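Local coordinates for protein serpin (Taeniopygia guttata, PDB 5HGC) that adopts the serpin fold, binds cortisol in a pocket of its own and may inhibit serine proteases, at residues Val203-Gln208 against Asn270-Lys275; Phe276-Ser281 against Gly371-Pro376. All coordinates share one frame; numbering follows the deposited sequence.

Contact 1 (Val203-Gln208 against Asn270-Lys275); sequences VPMMYQ and NLYFPK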
loop_
_atom_site.group_PDB
_atom_site.type_symbol
_atom_site.label_atom_id
_atom_site.label_comp_id
_atom_site.label_asym_id
_atom_site.label_seq_id
_atom_site.Cartn_x
_atom_site.Cartn_y
_atom_site.Cartn_z
ATOM N N VAL A 203 -20.014 14.552 0.405
ATOM C CA VAL A 203 -18.989 13.885 1.183
ATOM C C VAL A 203 -18.858 14.685 2.478
ATOM O O VAL A 203 -18.993 15.902 2.444
ATOM C CB VAL A 203 -17.654 13.856 0.378
ATOM C CG1 VAL A 203 -17.003 15.230 0.335
ATOM C CG2 VAL A 203 -16.675 12.867 0.974
ATOM N N PRO A 204 -18.646 14.023 3.628
ATOM C CA PRO A 204 -18.366 14.871 4.799
ATOM C C PRO A 204 -16.945 15.477 4.697
ATOM O O PRO A 204 -15.933 14.764 4.777
ATOM C CB PRO A 204 -18.530 13.926 6.011
ATOM C CG PRO A 204 -18.488 12.539 5.450
ATOM C CD PRO A 204 -18.860 12.609 3.980
ATOM N N MET A 205 -16.902 16.790 4.475
ATOM C CA MET A 205 -15.666 17.529 4.270
ATOM C C MET A 205 -15.174 18.084 5.607
ATOM O O MET A 205 -15.867 18.860 6.257
ATOM C CB MET A 205 -15.927 18.622 3.260
ATOM C CG MET A 205 -14.693 19.348 2.804
ATOM S SD MET A 205 -13.683 18.332 1.727
ATOM C CE MET A 205 -14.547 18.229 0.146
ATOM N N MET A 206 -14.007 17.604 6.052
ATOM C CA MET A 206 -13.437 18.020 7.324
ATOM C C MET A 206 -12.748 19.335 7.078
ATOM O O MET A 206 -12.467 19.670 5.916
ATOM C CB MET A 206 -12.426 17.023 7.824
ATOM C CG MET A 206 -12.897 15.590 7.792
ATOM S SD MET A 206 -11.664 14.545 8.590
ATOM C CE MET A 206 -10.398 14.269 7.326
ATOM N N TYR A 207 -12.494 20.070 8.165
ATOM C CA TYR A 207 -11.972 21.425 8.132
ATOM C C TYR A 207 -11.028 21.631 9.268
ATOM O O TYR A 207 -11.283 21.238 10.432
ATOM C CB TYR A 207 -13.089 22.500 8.237
ATOM C CG TYR A 207 -12.506 23.889 8.409
ATOM C CD1 TYR A 207 -11.954 24.567 7.311
ATOM C CD2 TYR A 207 -12.445 24.518 9.694
ATOM C CE1 TYR A 207 -11.388 25.820 7.443
ATOM C CE2 TYR A 207 -11.867 25.788 9.847
ATOM C CZ TYR A 207 -11.332 26.439 8.708
ATOM O OH TYR A 207 -10.684 27.671 8.812
ATOM N N GLN A 208 -9.963 22.335 8.943
ATOM C CA GLN A 208 -8.994 22.735 9.929
ATOM C C GLN A 208 -8.253 23.983 9.426
ATOM O O GLN A 208 -7.993 24.142 8.220
ATOM C CB GLN A 208 -8.050 21.563 10.094
ATOM C CG GLN A 208 -7.215 21.578 11.328
ATOM C CD GLN A 208 -6.060 20.609 11.230
ATOM O OE1 GLN A 208 -5.029 20.877 11.836
ATOM N NE2 GLN A 208 -6.203 19.488 10.462
ATOM N N ASN A 270 -6.492 27.465 5.284
ATOM C CA ASN A 270 -7.736 26.786 5.511
ATOM C C ASN A 270 -7.696 25.522 4.705
ATOM O O ASN A 270 -7.444 25.577 3.469
ATOM C CB ASN A 270 -8.861 27.668 5.035
ATOM C CG ASN A 270 -8.956 28.905 5.883
ATOM O OD1 ASN A 270 -9.108 28.805 7.104
ATOM N ND2 ASN A 270 -8.745 30.064 5.274
ATOM N N LEU A 271 -7.888 24.400 5.409
ATOM C CA LEU A 271 -7.751 23.068 4.812
ATOM C C LEU A 271 -9.072 22.355 4.924
ATOM O O LEU A 271 -9.656 22.262 6.030
ATOM C CB LEU A 271 -6.610 22.242 5.423
ATOM C CG LEU A 271 -6.305 20.909 4.716
ATOM C CD1 LEU A 271 -5.899 21.011 3.241
ATOM C CD2 LEU A 271 -5.242 20.161 5.531
ATOM N N TYR A 272 -9.533 21.906 3.758
ATOM C CA TYR A 272 -10.724 21.143 3.633
ATOM C C TYR A 272 -10.338 19.805 3.042
ATOM O O TYR A 272 -9.720 19.722 1.966
ATOM C CB TYR A 272 -11.739 21.855 2.741
ATOM C CG TYR A 272 -12.367 23.059 3.379
ATOM C CD1 TYR A 272 -13.525 22.939 4.160
ATOM C CD2 TYR A 272 -11.819 24.329 3.194
ATOM C CE1 TYR A 272 -14.109 24.048 4.753
ATOM C CE2 TYR A 272 -12.392 25.437 3.774
ATOM C CZ TYR A 272 -13.534 25.292 4.550
ATOM O OH TYR A 272 -14.069 26.398 5.155
ATOM N N PHE A 273 -10.698 18.748 3.753
ATOM C CA PHE A 273 -10.289 17.400 3.361
ATOM C C PHE A 273 -11.367 16.406 3.696
ATOM O O PHE A 273 -11.884 16.459 4.779
ATOM C CB PHE A 273 -8.964 16.998 4.003
ATOM C CG PHE A 273 -8.384 15.767 3.397
ATOM C CD1 PHE A 273 -7.883 15.793 2.107
ATOM C CD2 PHE A 273 -8.401 14.562 4.092
ATOM C CE1 PHE A 273 -7.362 14.660 1.510
ATOM C CE2 PHE A 273 -7.889 13.392 3.505
ATOM C CZ PHE A 273 -7.364 13.443 2.206
ATOM N N PRO A 274 -11.736 15.514 2.766
ATOM C CA PRO A 274 -12.901 14.657 3.085
ATOM C C PRO A 274 -12.662 13.597 4.222
ATOM O O PRO A 274 -11.570 13.048 4.323
ATOM C CB PRO A 274 -13.188 13.966 1.757
ATOM C CG PRO A 274 -11.915 13.990 1.009
ATOM C CD PRO A 274 -11.228 15.263 1.404
ATOM N N LYS A 275 -13.649 13.411 5.105
ATOM C CA LYS A 275 -13.770 12.221 5.923
ATOM C C LYS A 275 -14.291 11.118 5.020
ATOM O O LYS A 275 -15.381 11.229 4.494
ATOM C CB LYS A 275 -14.744 12.445 7.075
ATOM C CG LYS A 275 -15.073 11.182 7.868
ATOM C CD LYS A 275 -16.059 11.417 9.007
ATOM C CE LYS A 275 -16.910 10.176 9.267
ATOM N NZ LYS A 275 -17.724 10.374 10.490
#
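The rings of Tyr207 and Tyr272 meet at an oblique tilt, neither stacked nor edge-to-face, their planes 46° apart. Tyr207 CD1 lies over one face of the Tyr272 ring, toward its rim, 3.3 Å from CZ of Tyr272, while Met205 CG comes up to the edge of that same ring. The edge of the Tyr207 ring belongs to Asn270: OH donates to Asn270 OD1 at 2.6 Å, and the ring and amide run side by side with planes 22° apart. That hydroxyl sits tilted from the carbonyl plane of the amide. With CG anti to its backbone N (chi1 171°), Tyr207 is carried along the neighbouring strand as far as Asn270. Outside the pair, Arg191 makes a cation-pi contact with Tyr272.

Met206, Gln208, Leu271 and Phe273 project from the other surface of the sheet. The Phe273 ring takes Met206 CE at its edge, 3.8 Å from CD2 of Phe273, and meets Phe351 edge-to-face. On the tyrosine side, the doubly bent chain of Met205 lays SD 3.6 Å from Pro274 N. Antiparallel bonding joins the backbones: Met206 and Phe273 form one hydrogen-bonded pair, Gln208 and Leu271 the next. Beyond Pro274, Lys275 N still reaches Pro204 O at 2.7 Å.

These strands are the third and second of serpin sheet C, between strands 189-194 and 348-350. Pro274 has no N-H, but it occupies a non-hydrogen-bonded position, so the pairing passes it without losing a bond. Met206 and Phe273 thus pack on one surface, while the other sets buried Met205 and Pro274 beside the partly exposed tyrosines, where an amide oxygen fixes the Tyr207 hydroxyl and the Tyr272 ring probably gains from the nearby arginine charge.

Contact 2 (Phe276-Ser281 against Gly371-Pro376); sequences FSISGS and GKIVNP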
loop_
_atom_site.group_PDB
_atom_site.type_symbol
_atom_site.label_atom_id
_atom_site.label_comp_id
_atom_site.label_asym_id
_atom_site.label_seq_id
_atom_site.Cartn_x
_atom_site.Cartn_y
_atom_site.Cartn_z
ATOM N N PHE A 276 -13.517 10.049 4.861
ATOM C CA PHE A 276 -13.880 8.923 4.001
ATOM C C PHE A 276 -13.142 7.583 4.373
ATOM O O PHE A 276 -12.244 7.541 5.242
ATOM C CB PHE A 276 -13.607 9.314 2.554
ATOM C CG PHE A 276 -12.154 9.225 2.174
ATOM C CD1 PHE A 276 -11.251 10.184 2.610
ATOM C CD2 PHE A 276 -11.672 8.153 1.395
ATOM C CE1 PHE A 276 -9.899 10.111 2.288
ATOM C CE2 PHE A 276 -10.313 8.093 1.037
ATOM C CZ PHE A 276 -9.427 9.068 1.487
ATOM N N SER A 277 -13.519 6.500 3.685
ATOM C CA SER A 277 -12.918 5.152 3.848
ATOM C C SER A 277 -12.758 4.632 2.486
ATOM O O SER A 277 -13.612 4.891 1.644
ATOM C CB SER A 277 -13.890 4.219 4.548
ATOM O OG SER A 277 -14.136 4.718 5.840
ATOM N N ILE A 278 -11.706 3.860 2.260
ATOM C CA ILE A 278 -11.488 3.275 0.945
ATOM C C ILE A 278 -10.893 1.831 1.005
ATOM O O ILE A 278 -10.061 1.570 1.860
ATOM C CB ILE A 278 -10.686 4.269 0.047
ATOM C CG1 ILE A 278 -10.810 3.855 -1.439
ATOM C CG2 ILE A 278 -9.260 4.448 0.564
ATOM C CD1 ILE A 278 -10.054 4.739 -2.413
ATOM N N SER A 279 -11.353 0.923 0.115
ATOM C CA SER A 279 -10.790 -0.437 -0.089
ATOM C C SER A 279 -10.244 -0.539 -1.474
ATOM O O SER A 279 -10.832 -0.030 -2.406
ATOM C CB SER A 279 -11.867 -1.526 -0.052
ATOM O OG SER A 279 -12.296 -1.789 1.239
ATOM N N GLY A 280 -9.160 -1.259 -1.641
ATOM C CA GLY A 280 -8.801 -1.721 -2.963
ATOM C C GLY A 280 -8.639 -3.233 -2.834
ATOM O O GLY A 280 -8.103 -3.734 -1.818
ATOM N N SER A 281 -9.100 -3.963 -3.845
ATOM C CA SER A 281 -9.082 -5.422 -3.773
ATOM C C SER A 281 -8.701 -5.943 -5.114
ATOM O O SER A 281 -9.458 -5.798 -6.031
ATOM C CB SER A 281 -10.458 -5.927 -3.400
ATOM O OG SER A 281 -10.315 -7.204 -2.836
ATOM N N GLY A 371 -3.131 5.843 -2.948
ATOM C CA GLY A 371 -4.549 5.991 -3.189
ATOM C C GLY A 371 -4.703 6.987 -4.311
ATOM O O GLY A 371 -3.989 7.989 -4.378
ATOM N N LYS A 372 -5.619 6.704 -5.218
ATOM C CA LYS A 372 -6.072 7.670 -6.169
ATOM C C LYS A 372 -7.542 7.660 -5.851
ATOM O O LYS A 372 -8.198 6.637 -6.032
ATOM C CB LYS A 372 -5.779 7.190 -7.609
ATOM C CG LYS A 372 -6.462 8.076 -8.604
ATOM C CD LYS A 372 -6.264 7.620 -9.998
ATOM C CE LYS A 372 -7.232 8.392 -10.900
ATOM N NZ LYS A 372 -6.932 8.046 -12.320
ATOM N N ILE A 373 -8.037 8.757 -5.290
ATOM C CA ILE A 373 -9.423 8.863 -4.858
ATOM C C ILE A 373 -10.128 9.711 -5.901
ATOM O O ILE A 373 -9.918 10.918 -5.942
ATOM C CB ILE A 373 -9.557 9.517 -3.458
ATOM C CG1 ILE A 373 -8.874 8.671 -2.347
ATOM C CG2 ILE A 373 -11.024 9.600 -3.045
ATOM C CD1 ILE A 373 -7.416 8.313 -2.498
ATOM N N VAL A 374 -10.901 9.079 -6.784
ATOM C CA VAL A 374 -11.765 9.814 -7.708
ATOM C C VAL A 374 -13.169 9.980 -7.100
ATOM O O VAL A 374 -13.877 10.922 -7.410
ATOM C CB VAL A 374 -11.750 9.249 -9.174
ATOM C CG1 VAL A 374 -10.465 8.484 -9.462
ATOM C CG2 VAL A 374 -12.903 8.324 -9.465
ATOM N N ASN A 375 -13.570 9.088 -6.207
ATOM C CA ASN A 375 -14.887 9.209 -5.609
ATOM C C ASN A 375 -14.880 8.672 -4.180
ATOM O O ASN A 375 -14.961 7.487 -3.965
ATOM C CB ASN A 375 -15.910 8.529 -6.512
ATOM C CG ASN A 375 -17.346 8.648 -6.022
ATOM O OD1 ASN A 375 -17.670 8.953 -4.844
ATOM N ND2 ASN A 375 -18.235 8.347 -6.935
ATOM N N PRO A 376 -14.814 9.574 -3.185
ATOM C CA PRO A 376 -14.703 9.121 -1.821
ATOM C C PRO A 376 -16.018 8.553 -1.235
ATOM O O PRO A 376 -16.056 8.224 -0.042
ATOM C CB PRO A 376 -14.268 10.400 -1.081
ATOM C CG PRO A 376 -14.874 11.529 -1.849
ATOM C CD PRO A 376 -14.902 11.057 -3.273
HETATM O O HOH W 1 -16.480 7.029 2.643
#
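Pro376 O accepts a hydrogen bond from a bound water at 3.0 Å, and the same water accepts one from Ser277 N at 3.2 Å. This single water joins the two backbones, which are not directly hydrogen-bonded here. Alongside it, Pro376 O lies 3.7 Å from Phe276 CB, and the proline ring packs on the same carbon through its own CB.

The other contacts are apolar. Phe276 CG stands between its backbone N and carbonyl carbon (chi1 79°), which sends the ring past Pro376 to Ile373; the Phe276 and Pro376 side chains cross at about a right angle. Farther along the ring, CE2 of Phe276 meets Ile373 CG1 at 3.7 Å, an oblique approach. Ile278, two residues on and facing the same way, adds its CD1 tip 4.1 Å from Ile373 CG1, so that one methylene is touched by both side chains.

Strand 276-281 is part of serpin sheet A, beside strand 316-325, whereas 371-373 ends strand 366-373, the C-terminal strand of sheet B, beside strand 35-37. Ser277 turns away from the contact, its OG bonded to Asp324. The chain after Ile373 is held by Asn34 OD1, which accepts from both Val374 N and Asn375 N. Sheet A thus meets the end of sheet B mainly through buried hydrocarbon, with one water satisfying the backbone carbonyl and amide at its margin.

From the N terminus, strand 200-209 is followed by sheet B strands and helices 245-251 and 254-263 before contact 1 brings the chain back to 270-275. Contact 2 opens at the very next residue and closes at 371-376, after strand 316-325, the reactive-loop region and strand 355-361. The two loops are thus in series, neither nested nor crossed, and share strand 265-283, which passes from sheet C into sheet A. They also touch: Val203 CG2 packs 3.6 Å from Pro376 CG. Sheets A, B and C are joined at this point, and both loops supply cortisol-pocket residues, Thr234 and Gln258 from the first, Phe360 and Asn365 from the second.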